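Local coordinates for peptidoglycan glycosyltransferase (Eggerthella lenta, PDB 4MNR), which is a penicillin-binding protein that joins a transpeptidase-family domain of the beta-lactamase clan to a penicillin-binding protein A dimerisation domain, at residues L38-K43 with E52-D57; A120-L125 with A144-P149; P137-I142 with Q339-D344; I395-K400 with G416-E421. All blocks are in the same frame, centred on the assembly; numbering follows the deposited sequence. Where two conformers were deposited one is given.

Interaction 1: L38-K43 with E52-D57; sequences LARSVK and EYPAGD
L38 meets A55 at the end of an antiparallel hairpin pairing, where strand 37-43 lies beside strand 49-52 and the chain running on from it. L38 and A39 both face I30, which makes a classic beta bulge on the other flank of this strand. The CD2 branch of L38 reaches A55 CB, while L38 O takes a proton from a water that in turn accepts from A55 N, bridging a gap that the backbones do not close directly. A39 follows with its CB against CE1 of the Y53 ring at 3.6 Å; the phenol of Y53 is held by E76 and by S66 N. R40 forms the one hydrogen-bonded pair: R40 N gives to E52 O at 3.0 Å and E52 N to R40 O at 2.7 Å, the latter almost straight (176°). With CG wedged between backbone N and carbonyl carbon (chi1 61°) and the chain extended beyond it, the R40 guanidinium has P54 CG over one face, 3.7 Å above its plane. V42 lays CG2 against the E52 carboxylate carbon CD at 3.5 Å. That same carboxylate closes a salt bridge, R40 NE to E52 OE1 at 3.2 Å, in the guanidinium plane.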
loop_
_atom_site.group_PDB
_atom_site.type_symbol
_atom_site.label_atom_id
_atom_site.label_comp_id
_atom_site.label_asym_id
_atom_site.label_seq_id
_atom_site.Cartn_x
_atom_site.Cartn_y
_atom_site.Cartn_z
ATOM N N LEU A 38 -18.377 -14.394 -0.743
ATOM C CA LEU A 38 -17.518 -14.407 0.438
ATOM C C LEU A 38 -18.328 -14.587 1.716
ATOM O O LEU A 38 -17.815 -15.086 2.716
ATOM C CB LEU A 38 -16.722 -13.102 0.529
ATOM C CG LEU A 38 -15.906 -12.775 -0.717
ATOM C CD1 LEU A 38 -15.222 -11.421 -0.550
ATOM C CD2 LEU A 38 -14.892 -13.876 -0.944
ATOM N N ALA A 39 -19.593 -14.174 1.688
ATOM C CA ALA A 39 -20.465 -14.325 2.853
ATOM C C ALA A 39 -21.910 -14.363 2.397
ATOM O O ALA A 39 -22.301 -13.630 1.501
ATOM C CB ALA A 39 -20.264 -13.182 3.837
ATOM N N ARG A 40 -22.704 -15.227 3.013
ATOM C CA ARG A 40 -24.120 -15.300 2.700
ATOM C C ARG A 40 -24.833 -15.822 3.934
ATOM O O ARG A 40 -24.193 -16.338 4.851
ATOM C CB ARG A 40 -24.370 -16.229 1.505
ATOM C CG ARG A 40 -23.920 -17.663 1.744
ATOM C CD ARG A 40 -24.263 -18.554 0.564
ATOM N NE ARG A 40 -23.581 -19.839 0.658
ATOM C CZ ARG A 40 -22.852 -20.365 -0.320
ATOM N NH1 ARG A 40 -22.261 -21.542 -0.150
ATOM N NH2 ARG A 40 -22.723 -19.717 -1.469
ATOM N N SER A 41 -26.152 -15.670 3.969
ATOM C CA SER A 41 -26.939 -16.229 5.056
ATOM C C SER A 41 -27.833 -17.324 4.506
ATOM O O SER A 41 -28.413 -17.183 3.428
ATOM C CB SER A 41 -27.774 -15.147 5.737
ATOM O OG SER A 41 -26.924 -14.235 6.413
ATOM N N VAL A 42 -27.922 -18.422 5.244
ATOM C CA VAL A 42 -28.727 -19.563 4.831
ATOM C C VAL A 42 -29.799 -19.852 5.880
ATOM O O VAL A 42 -29.520 -19.838 7.082
ATOM C CB VAL A 42 -27.840 -20.801 4.608
ATOM C CG1 VAL A 42 -28.673 -21.987 4.146
ATOM C CG2 VAL A 42 -26.744 -20.481 3.595
ATOM N N LYS A 43 -31.029 -20.087 5.428
ATOM C CA LYS A 43 -32.128 -20.340 6.351
ATOM C C LYS A 43 -32.000 -21.729 6.958
ATOM O O LYS A 43 -31.844 -22.721 6.244
ATOM C CB LYS A 43 -33.485 -20.182 5.663
ATOM C CG LYS A 43 -34.577 -19.695 6.605
ATOM C CD LYS A 43 -35.907 -20.381 6.351
ATOM C CE LYS A 43 -36.509 -19.979 5.016
ATOM N NZ LYS A 43 -37.865 -20.576 4.837
ATOM N N GLU A 52 -22.773 -17.832 6.603
ATOM C CA GLU A 52 -21.797 -18.757 6.041
ATOM C C GLU A 52 -20.690 -17.987 5.330
ATOM O O GLU A 52 -20.962 -16.981 4.671
ATOM C CB GLU A 52 -22.456 -19.692 5.031
ATOM C CG GLU A 52 -23.327 -20.769 5.622
ATOM C CD GLU A 52 -23.709 -21.815 4.589
ATOM O OE1 GLU A 52 -23.438 -21.584 3.388
ATOM O OE2 GLU A 52 -24.272 -22.865 4.977
ATOM N N TYR A 53 -19.454 -18.477 5.457
ATOM C CA TYR A 53 -18.287 -17.890 4.769
ATOM C C TYR A 53 -17.634 -18.950 3.880
ATOM O O TYR A 53 -16.716 -19.657 4.304
ATOM C CB TYR A 53 -17.295 -17.323 5.793
ATOM C CG TYR A 53 -17.888 -16.190 6.601
ATOM C CD1 TYR A 53 -17.811 -14.886 6.148
ATOM C CD2 TYR A 53 -18.550 -16.431 7.798
ATOM C CE1 TYR A 53 -18.375 -13.843 6.862
ATOM C CE2 TYR A 53 -19.108 -15.393 8.528
ATOM C CZ TYR A 53 -19.012 -14.099 8.052
ATOM O OH TYR A 53 -19.571 -13.056 8.759
ATOM N N PRO A 54 -18.128 -19.086 2.640
ATOM C CA PRO A 54 -17.806 -20.299 1.878
ATOM C C PRO A 54 -16.523 -20.238 1.053
ATOM O O PRO A 54 -16.240 -21.186 0.319
ATOM C CB PRO A 54 -19.011 -20.442 0.946
ATOM C CG PRO A 54 -19.459 -19.042 0.707
ATOM C CD PRO A 54 -19.149 -18.259 1.969
ATOM N N ALA A 55 -15.759 -19.158 1.159
ATOM C CA ALA A 55 -14.579 -19.007 0.310
ATOM C C ALA A 55 -13.245 -19.172 1.041
ATOM O O ALA A 55 -12.227 -18.639 0.595
ATOM C CB ALA A 55 -14.616 -17.658 -0.430
ATOM N N GLY A 56 -13.248 -19.900 2.153
ATOM C CA GLY A 56 -12.002 -20.223 2.832
ATOM C C GLY A 56 -11.319 -18.971 3.333
ATOM O O GLY A 56 -11.942 -18.165 4.012
ATOM N N ASP A 57 -10.049 -18.786 2.990
ATOM C CA ASP A 57 -9.343 -17.589 3.454
ATOM C C ASP A 57 -9.281 -16.446 2.438
ATOM O O ASP A 57 -8.481 -15.521 2.590
ATOM C CB ASP A 57 -7.938 -17.935 3.972
ATOM C CG ASP A 57 -6.992 -18.395 2.876
ATOM O OD1 ASP A 57 -7.359 -18.367 1.678
ATOM O OD2 ASP A 57 -5.852 -18.772 3.226
HETATM O O HOH W 1 -15.713 -16.776 2.715
#

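Interaction 2: A120-L125 with A144-P149; sequences AAQDAL and AMASAP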
loop_
_atom_site.group_PDB
_atom_site.type_symbol
_atom_site.label_atom_id
_atom_site.label_comp_id
_atom_site.label_asym_id
_atom_site.label_seq_id
_atom_site.Cartn_x
_atom_site.Cartn_y
_atom_site.Cartn_z
ATOM N N ALA A 120 -3.649 -14.435 -5.975
ATOM C CA ALA A 120 -2.230 -14.241 -6.271
ATOM C C ALA A 120 -1.568 -13.402 -5.184
ATOM O O ALA A 120 -0.442 -13.690 -4.775
ATOM C CB ALA A 120 -2.036 -13.583 -7.641
ATOM N N ALA A 121 -2.268 -12.371 -4.724
ATOM C CA ALA A 121 -1.732 -11.531 -3.644
ATOM C C ALA A 121 -1.534 -12.344 -2.369
ATOM O O ALA A 121 -0.519 -12.216 -1.677
ATOM C CB ALA A 121 -2.655 -10.352 -3.393
ATOM N N GLN A 122 -2.499 -13.204 -2.067
ATOM C CA GLN A 122 -2.395 -14.047 -0.882
ATOM C C GLN A 122 -1.290 -15.091 -1.025
ATOM O O GLN A 122 -0.571 -15.375 -0.066
ATOM C CB GLN A 122 -3.745 -14.707 -0.576
ATOM C CG GLN A 122 -4.811 -13.686 -0.258
ATOM C CD GLN A 122 -6.155 -14.305 0.100
ATOM O OE1 GLN A 122 -7.183 -13.624 0.067
ATOM N NE2 GLN A 122 -6.150 -15.579 0.488
ATOM N N ASP A 123 -1.136 -15.644 -2.225
ATOM C CA ASP A 123 -0.082 -16.627 -2.463
ATOM C C ASP A 123 1.311 -16.010 -2.294
ATOM O O ASP A 123 2.245 -16.682 -1.837
ATOM C CB ASP A 123 -0.204 -17.243 -3.860
ATOM C CG ASP A 123 -1.410 -18.168 -4.002
ATOM O OD1 ASP A 123 -2.012 -18.576 -2.982
ATOM O OD2 ASP A 123 -1.750 -18.506 -5.156
ATOM N N ALA A 124 1.441 -14.740 -2.674
ATOM C CA ALA A 124 2.700 -14.009 -2.553
ATOM C C ALA A 124 3.094 -13.884 -1.088
ATOM O O ALA A 124 4.280 -13.935 -0.752
ATOM C CB ALA A 124 2.585 -12.636 -3.187
ATOM N N LEU A 125 2.093 -13.763 -0.217
ATOM C CA LEU A 125 2.324 -13.568 1.213
ATOM C C LEU A 125 2.312 -14.860 2.025
ATOM O O LEU A 125 2.545 -14.824 3.230
ATOM C CB LEU A 125 1.227 -12.669 1.791
ATOM C CG LEU A 125 1.093 -11.276 1.176
ATOM C CD1 LEU A 125 -0.159 -10.591 1.709
ATOM C CD2 LEU A 125 2.328 -10.487 1.494
ATOM N N ALA A 144 -7.196 -6.233 -5.359
ATOM C CA ALA A 144 -6.791 -7.205 -4.340
ATOM C C ALA A 144 -6.329 -6.463 -3.087
ATOM O O ALA A 144 -5.744 -5.393 -3.162
ATOM C CB ALA A 144 -5.653 -8.131 -4.852
HETATM N N MSE A 145 -6.611 -7.045 -1.929
HETATM C CA MSE A 145 -6.181 -6.475 -0.665
HETATM C C MSE A 145 -6.006 -7.649 0.280
HETATM O O MSE A 145 -6.987 -8.281 0.677
HETATM C CB MSE A 145 -7.206 -5.454 -0.141
HETATM C CG MSE A 145 -6.842 -4.840 1.185
HETATM SE SE MSE A 145 -8.014 -3.326 1.604
HETATM C CE MSE A 145 -6.891 -1.935 0.877
ATOM N N ALA A 146 -4.748 -7.983 0.578
ATOM C CA ALA A 146 -4.409 -9.178 1.375
ATOM C C ALA A 146 -3.494 -8.864 2.546
ATOM O O ALA A 146 -2.590 -8.038 2.438
ATOM C CB ALA A 146 -3.745 -10.238 0.508
ATOM N N SER A 147 -3.735 -9.540 3.664
ATOM C CA SER A 147 -2.847 -9.457 4.820
ATOM C C SER A 147 -2.438 -10.874 5.207
ATOM O O SER A 147 -3.188 -11.825 4.969
ATOM C CB SER A 147 -3.558 -8.794 6.001
ATOM O OG SER A 147 -4.065 -7.524 5.639
ATOM N N ALA A 148 -1.248 -11.009 5.785
ATOM C CA ALA A 148 -0.758 -12.293 6.269
ATOM C C ALA A 148 -0.039 -12.061 7.593
ATOM O O ALA A 148 0.643 -11.063 7.748
ATOM C CB ALA A 148 0.191 -12.912 5.248
ATOM N N PRO A 149 -0.178 -12.990 8.555
ATOM C CA PRO A 149 -0.904 -14.260 8.489
ATOM C C PRO A 149 -2.403 -14.077 8.375
ATOM O O PRO A 149 -2.953 -13.016 8.689
ATOM C CB PRO A 149 -0.569 -14.931 9.828
ATOM C CG PRO A 149 0.643 -14.250 10.317
ATOM C CD PRO A 149 0.529 -12.836 9.833
#
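L125 of helix 115-125 sets its side chain onto A146 and A148 of strand 142-148, an alpha-on-beta layer contact at one margin of the five-stranded antiparallel sheet found in the beta-lactamase clan. Helix and strand run nearly alongside, their local axes 24° apart and 7.8 Å from each other at closest approach. The leucine begins its contact at once: CB sits 3.6 Å from A148 CB. CG then turns beside the backbone N (chi1 -59°), and this carries the branch point along the strand, back from A148 toward A146. At the tip, CD1 lies 3.8 Å from A146 CB and 3.6 Å from A146 O, so one methyl covers both side chain and peptide of that residue. The leucine also touches I429 and I431 of strand 425-431, spanning several strands of the sheet. One turn earlier A121 presents its CB to the strand, 4.0 Å from A144 CB and 4.1 Å from A146 CB; the small alanines on both surfaces allow the helix to lie close. Polar groups are served around this apolar seam: M145 N gives its proton to Q118 OE1 of the same helix, and Q122 OE1 accepts from A59 N and Q118 NE2. Q122 nevertheless adds an aliphatic touch on the way, its CG resting 3.7 Å from A146 CB.

Interaction 3: P137-I142 with Q339-D344; sequences PDTGAI and QPYLVD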
loop_
_atom_site.group_PDB
_atom_site.type_symbol
_atom_site.label_atom_id
_atom_site.label_comp_id
_atom_site.label_asym_id
_atom_site.label_seq_id
_atom_site.Cartn_x
_atom_site.Cartn_y
_atom_site.Cartn_z
ATOM N N PRO A 137 -5.201 2.094 -11.368
ATOM C CA PRO A 137 -4.832 3.498 -11.151
ATOM C C PRO A 137 -5.786 4.479 -11.820
ATOM O O PRO A 137 -5.799 5.653 -11.477
ATOM C CB PRO A 137 -3.428 3.599 -11.776
ATOM C CG PRO A 137 -3.395 2.490 -12.780
ATOM C CD PRO A 137 -4.240 1.380 -12.226
ATOM N N ASP A 138 -6.585 4.002 -12.766
ATOM C CA ASP A 138 -7.461 4.900 -13.504
ATOM C C ASP A 138 -8.772 5.178 -12.765
ATOM O O ASP A 138 -9.448 6.174 -13.047
ATOM C CB ASP A 138 -7.726 4.356 -14.911
ATOM C CG ASP A 138 -6.491 4.417 -15.805
ATOM O OD1 ASP A 138 -5.816 5.471 -15.826
ATOM O OD2 ASP A 138 -6.192 3.408 -16.483
ATOM N N THR A 139 -9.124 4.314 -11.813
ATOM C CA THR A 139 -10.390 4.457 -11.099
ATOM C C THR A 139 -10.267 4.543 -9.592
ATOM O O THR A 139 -11.166 5.084 -8.946
ATOM C CB THR A 139 -11.334 3.265 -11.330
ATOM O OG1 THR A 139 -10.695 2.071 -10.871
ATOM C CG2 THR A 139 -11.706 3.120 -12.799
ATOM N N GLY A 140 -9.185 3.993 -9.039
ATOM C CA GLY A 140 -9.045 3.833 -7.602
ATOM C C GLY A 140 -9.626 2.517 -7.094
ATOM O O GLY A 140 -9.629 2.254 -5.888
ATOM N N ALA A 141 -10.156 1.692 -7.998
ATOM C CA ALA A 141 -10.732 0.412 -7.565
ATOM C C ALA A 141 -9.662 -0.515 -7.010
ATOM O O ALA A 141 -8.591 -0.664 -7.592
ATOM C CB ALA A 141 -11.474 -0.273 -8.710
ATOM N N ILE A 142 -9.979 -1.152 -5.893
ATOM C CA ILE A 142 -9.079 -2.123 -5.276
ATOM C C ILE A 142 -9.340 -3.527 -5.822
ATOM O O ILE A 142 -10.405 -4.113 -5.599
ATOM C CB ILE A 142 -9.203 -2.084 -3.756
ATOM C CG1 ILE A 142 -8.709 -0.716 -3.265
ATOM C CG2 ILE A 142 -8.368 -3.180 -3.127
ATOM C CD1 ILE A 142 -8.901 -0.516 -1.863
ATOM N N GLN A 339 -9.683 8.359 -5.540
ATOM C CA GLN A 339 -10.123 7.879 -4.228
ATOM C C GLN A 339 -10.182 6.344 -4.234
ATOM O O GLN A 339 -10.875 5.758 -5.059
ATOM C CB GLN A 339 -11.507 8.460 -3.924
ATOM C CG GLN A 339 -12.211 7.813 -2.768
ATOM C CD GLN A 339 -11.505 8.082 -1.449
ATOM O OE1 GLN A 339 -11.113 9.213 -1.167
ATOM N NE2 GLN A 339 -11.330 7.044 -0.645
ATOM N N PRO A 340 -9.444 5.684 -3.323
ATOM C CA PRO A 340 -9.515 4.213 -3.293
ATOM C C PRO A 340 -10.914 3.755 -2.898
ATOM O O PRO A 340 -11.515 4.357 -2.012
ATOM C CB PRO A 340 -8.512 3.832 -2.202
ATOM C CG PRO A 340 -8.314 5.091 -1.392
ATOM C CD PRO A 340 -8.453 6.214 -2.368
ATOM N N TYR A 341 -11.431 2.723 -3.551
ATOM C CA TYR A 341 -12.715 2.174 -3.136
ATOM C C TYR A 341 -12.782 0.663 -3.291
ATOM O O TYR A 341 -12.063 0.078 -4.107
ATOM C CB TYR A 341 -13.881 2.850 -3.860
ATOM C CG TYR A 341 -14.022 2.559 -5.336
ATOM C CD1 TYR A 341 -13.233 3.213 -6.269
ATOM C CD2 TYR A 341 -14.977 1.660 -5.797
ATOM C CE1 TYR A 341 -13.361 2.977 -7.614
ATOM C CE2 TYR A 341 -15.126 1.420 -7.152
ATOM C CZ TYR A 341 -14.313 2.079 -8.054
ATOM O OH TYR A 341 -14.453 1.852 -9.400
ATOM N N LEU A 342 -13.669 0.060 -2.504
ATOM C CA LEU A 342 -13.742 -1.378 -2.352
ATOM C C LEU A 342 -15.123 -1.919 -2.728
ATOM O O LEU A 342 -15.271 -3.103 -3.005
ATOM C CB LEU A 342 -13.437 -1.704 -0.887
ATOM C CG LEU A 342 -12.901 -3.045 -0.425
ATOM C CD1 LEU A 342 -11.886 -3.603 -1.401
ATOM C CD2 LEU A 342 -12.276 -2.847 0.959
ATOM N N VAL A 343 -16.144 -1.058 -2.714
ATOM C CA VAL A 343 -17.505 -1.497 -3.051
ATOM C C VAL A 343 -17.935 -0.959 -4.397
ATOM O O VAL A 343 -17.989 0.255 -4.585
ATOM C CB VAL A 343 -18.538 -1.092 -1.969
ATOM C CG1 VAL A 343 -19.979 -1.429 -2.429
ATOM C CG2 VAL A 343 -18.201 -1.794 -0.672
ATOM N N ASP A 344 -18.238 -1.863 -5.332
ATOM C CA ASP A 344 -18.624 -1.462 -6.680
ATOM C C ASP A 344 -20.095 -1.112 -6.740
ATOM O O ASP A 344 -20.508 -0.170 -7.429
ATOM C CB ASP A 344 -18.359 -2.588 -7.679
ATOM C CG ASP A 344 -18.884 -2.261 -9.072
ATOM O OD1 ASP A 344 -18.206 -1.505 -9.799
ATOM O OD2 ASP A 344 -19.962 -2.764 -9.445
HETATM O O HOH W 2 -12.475 6.572 -6.979
#
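G140 and Y341 open a short exchange of backbone hydrogen bonds. Y341 N donates to G140 O at 3.0 Å, though it approaches 43° out of the carbonyl plane and so misses the lone pairs. In the return bond I142 N gives to Y341 O, also at 3.0 Å, with the donor nearly along the C=O axis. Between them, A141 N points back into its own segment and is satisfied by T139 OG1 at 2.9 Å, an ST turn made possible by the hydroxyl lying between backbone N and carbonyl carbon (chi1 60°). On the other side Q339 NE2 bonds to P340 O at 3.0 Å, arriving on a lone pair in the carbonyl plane, and has D271 O as a weak second partner. A water lies 2.8 Å from T139 O and 2.6 Å from Q339 O, with more acceptors around it than it has protons to offer. I142 O finds its donor in T112 OG1. A141 CA rests over one face of the Y341 ring, a CH-pi contact 4.0 Å from the centroid, whereas T139 O comes to the ring's edge in plane. I142 completes the apolar side, its CB meeting CD1 of L342. The whole is an isolated beta bridge, A141 with Y341, tying the turn between two strands of the five-stranded sheet to the chain entering strand 343-347 of the mixed sheet.

Interaction 4: I395-K400 with G416-E421; sequences IDVAGK and GMAPAE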
loop_
_atom_site.group_PDB
_atom_site.type_symbol
_atom_site.label_atom_id
_atom_site.label_comp_id
_atom_site.label_asym_id
_atom_site.label_seq_id
_atom_site.Cartn_x
_atom_site.Cartn_y
_atom_site.Cartn_z
ATOM N N ILE A 395 6.004 -7.350 -21.385
ATOM C CA ILE A 395 5.342 -6.154 -20.863
ATOM C C ILE A 395 6.335 -5.329 -20.054
ATOM O O ILE A 395 7.009 -5.862 -19.183
ATOM C CB ILE A 395 4.159 -6.516 -19.936
ATOM C CG1 ILE A 395 3.101 -7.320 -20.686
ATOM C CG2 ILE A 395 3.527 -5.259 -19.356
ATOM C CD1 ILE A 395 2.300 -6.502 -21.684
ATOM N N ASP A 396 6.426 -4.033 -20.331
ATOM C CA ASP A 396 7.317 -3.179 -19.541
ATOM C C ASP A 396 6.751 -2.925 -18.143
ATOM O O ASP A 396 5.590 -2.524 -17.983
ATOM C CB ASP A 396 7.561 -1.829 -20.230
ATOM C CG ASP A 396 8.542 -1.920 -21.397
ATOM O OD1 ASP A 396 9.290 -2.919 -21.502
ATOM O OD2 ASP A 396 8.577 -0.967 -22.206
ATOM N N VAL A 397 7.589 -3.140 -17.134
ATOM C CA VAL A 397 7.205 -2.915 -15.735
ATOM C C VAL A 397 8.065 -1.802 -15.153
ATOM O O VAL A 397 9.276 -1.767 -15.400
ATOM C CB VAL A 397 7.420 -4.193 -14.893
ATOM C CG1 VAL A 397 7.166 -3.910 -13.422
ATOM C CG2 VAL A 397 6.520 -5.309 -15.386
ATOM N N ALA A 398 7.448 -0.892 -14.401
ATOM C CA ALA A 398 8.194 0.162 -13.722
ATOM C C ALA A 398 7.880 0.130 -12.240
ATOM O O ALA A 398 6.739 -0.125 -11.841
ATOM C CB ALA A 398 7.847 1.519 -14.286
ATOM N N GLY A 399 8.868 0.402 -11.405
ATOM C CA GLY A 399 8.575 0.412 -9.985
ATOM C C GLY A 399 9.753 0.835 -9.154
ATOM O O GLY A 399 10.810 1.161 -9.683
ATOM N N LYS A 400 9.565 0.826 -7.840
ATOM C CA LYS A 400 10.622 1.177 -6.908
ATOM C C LYS A 400 10.697 0.101 -5.843
ATOM O O LYS A 400 9.687 -0.251 -5.242
ATOM C CB LYS A 400 10.340 2.535 -6.250
ATOM C CG LYS A 400 11.423 2.989 -5.290
ATOM C CD LYS A 400 12.727 3.313 -6.029
ATOM C CE LYS A 400 13.904 3.533 -5.073
ATOM N NZ LYS A 400 14.383 2.277 -4.412
ATOM N N GLY A 416 4.950 -0.905 -7.810
ATOM C CA GLY A 416 5.188 -0.874 -9.239
ATOM C C GLY A 416 3.920 -0.880 -10.046
ATOM O O GLY A 416 2.825 -0.938 -9.499
HETATM N N MSE A 417 4.080 -0.846 -11.362
HETATM C CA MSE A 417 2.951 -0.622 -12.254
HETATM C C MSE A 417 3.276 -1.203 -13.612
HETATM O O MSE A 417 4.449 -1.295 -14.004
HETATM C CB MSE A 417 2.692 0.878 -12.398
HETATM C CG MSE A 417 3.884 1.617 -12.974
HETATM SE SE MSE A 417 3.910 3.527 -12.594
HETATM C CE MSE A 417 4.253 3.383 -10.680
ATOM N N ALA A 418 2.233 -1.606 -14.330
ATOM C CA ALA A 418 2.391 -2.188 -15.654
ATOM C C ALA A 418 1.109 -2.024 -16.475
ATOM O O ALA A 418 0.027 -1.960 -15.900
ATOM C CB ALA A 418 2.731 -3.676 -15.536
ATOM N N PRO A 419 1.225 -1.896 -17.814
ATOM C CA PRO A 419 2.448 -1.655 -18.592
ATOM C C PRO A 419 2.977 -0.259 -18.274
ATOM O O PRO A 419 2.190 0.656 -18.032
ATOM C CB PRO A 419 1.963 -1.721 -20.055
ATOM C CG PRO A 419 0.666 -2.471 -19.994
ATOM C CD PRO A 419 0.051 -2.061 -18.692
ATOM N N ALA A 420 4.291 -0.102 -18.270
ATOM C CA ALA A 420 4.913 1.158 -17.862
ATOM C C ALA A 420 4.402 2.408 -18.596
ATOM O O ALA A 420 4.208 3.443 -17.975
ATOM C CB ALA A 420 6.425 1.054 -17.972
ATOM N N GLU A 421 4.169 2.328 -19.905
ATOM C CA GLU A 421 3.816 3.540 -20.653
ATOM C C GLU A 421 2.424 4.099 -20.323
ATOM O O GLU A 421 2.221 5.314 -20.340
ATOM C CB GLU A 421 3.983 3.330 -22.166
ATOM C CG GLU A 421 3.752 4.589 -22.996
ATOM C CD GLU A 421 4.648 5.763 -22.591
ATOM O OE1 GLU A 421 4.221 6.923 -22.777
ATOM O OE2 GLU A 421 5.780 5.534 -22.103
#
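G399 and G416 face each other with their CA atoms just 3.7 Å apart, an approach possible because neither carries a side chain, and here the two backbones are pressed closest. Next to them A398 and M417 form the hydrogen-bonded pair. A398 N reaches M417 O at 3.1 Å, almost straight at 172°, while M417 N answers to A398 O at 2.8 Å with a more bent N-H (141°). The selenomethionine M417 has its CG held between backbone N and carbonyl carbon, which brings that carbon to 3.5 Å from A398 O. Farther along, V397 CG2 touches A418 CB, and both side chains are covered by helix 438-453. All this belongs to the beta hairpin of strands 398-406 and 409-418, at the edge of the five-stranded sheet; K400 opens the Lys-Thr-Gly motif of penicillin-binding proteins, and its NZ turns away from the strand pair to S240 OG, with S185 and K188 also beside the side chain. Toward the other end the regular pairing gives way at P419, which follows a cis peptide bond. There A420 N still donates to D396 O at 2.8 Å, but from 43° above the carbonyl plane. D396 is an exposed residue, yet its CB lies against A420 CB. I395 and P419, both partly exposed, lie alongside each other with their side chains in the same direction, and touch mainly through I395 CG2, 3.9 Å from P419 CB.

In the fold
Interaction 1 closes along the chain before the others open; interactions 2 and 3 then alternate their segments, and interaction 4 follows. Interactions 1 and 3 both reach the six-stranded mixed sheet, with centres 24 Å apart, whereas 2 and 4 lie on the five-stranded antiparallel sheet, centres 20 Å apart, at its outermost strands 142-148 and 398-406. Interaction 3 connects the two sheets, since its first segment leads directly into strand 142-148 of interaction 2 and its second enters strand 343-347 of the mixed sheet. A weak, probable hydrogen bond from Q122 NE2 to D57 O joins interactions 1 and 2. Interactions 1 and 4 are the most distant, about 36 Å between centres, consistent with a chain whose two sheets lie in different parts of the fold.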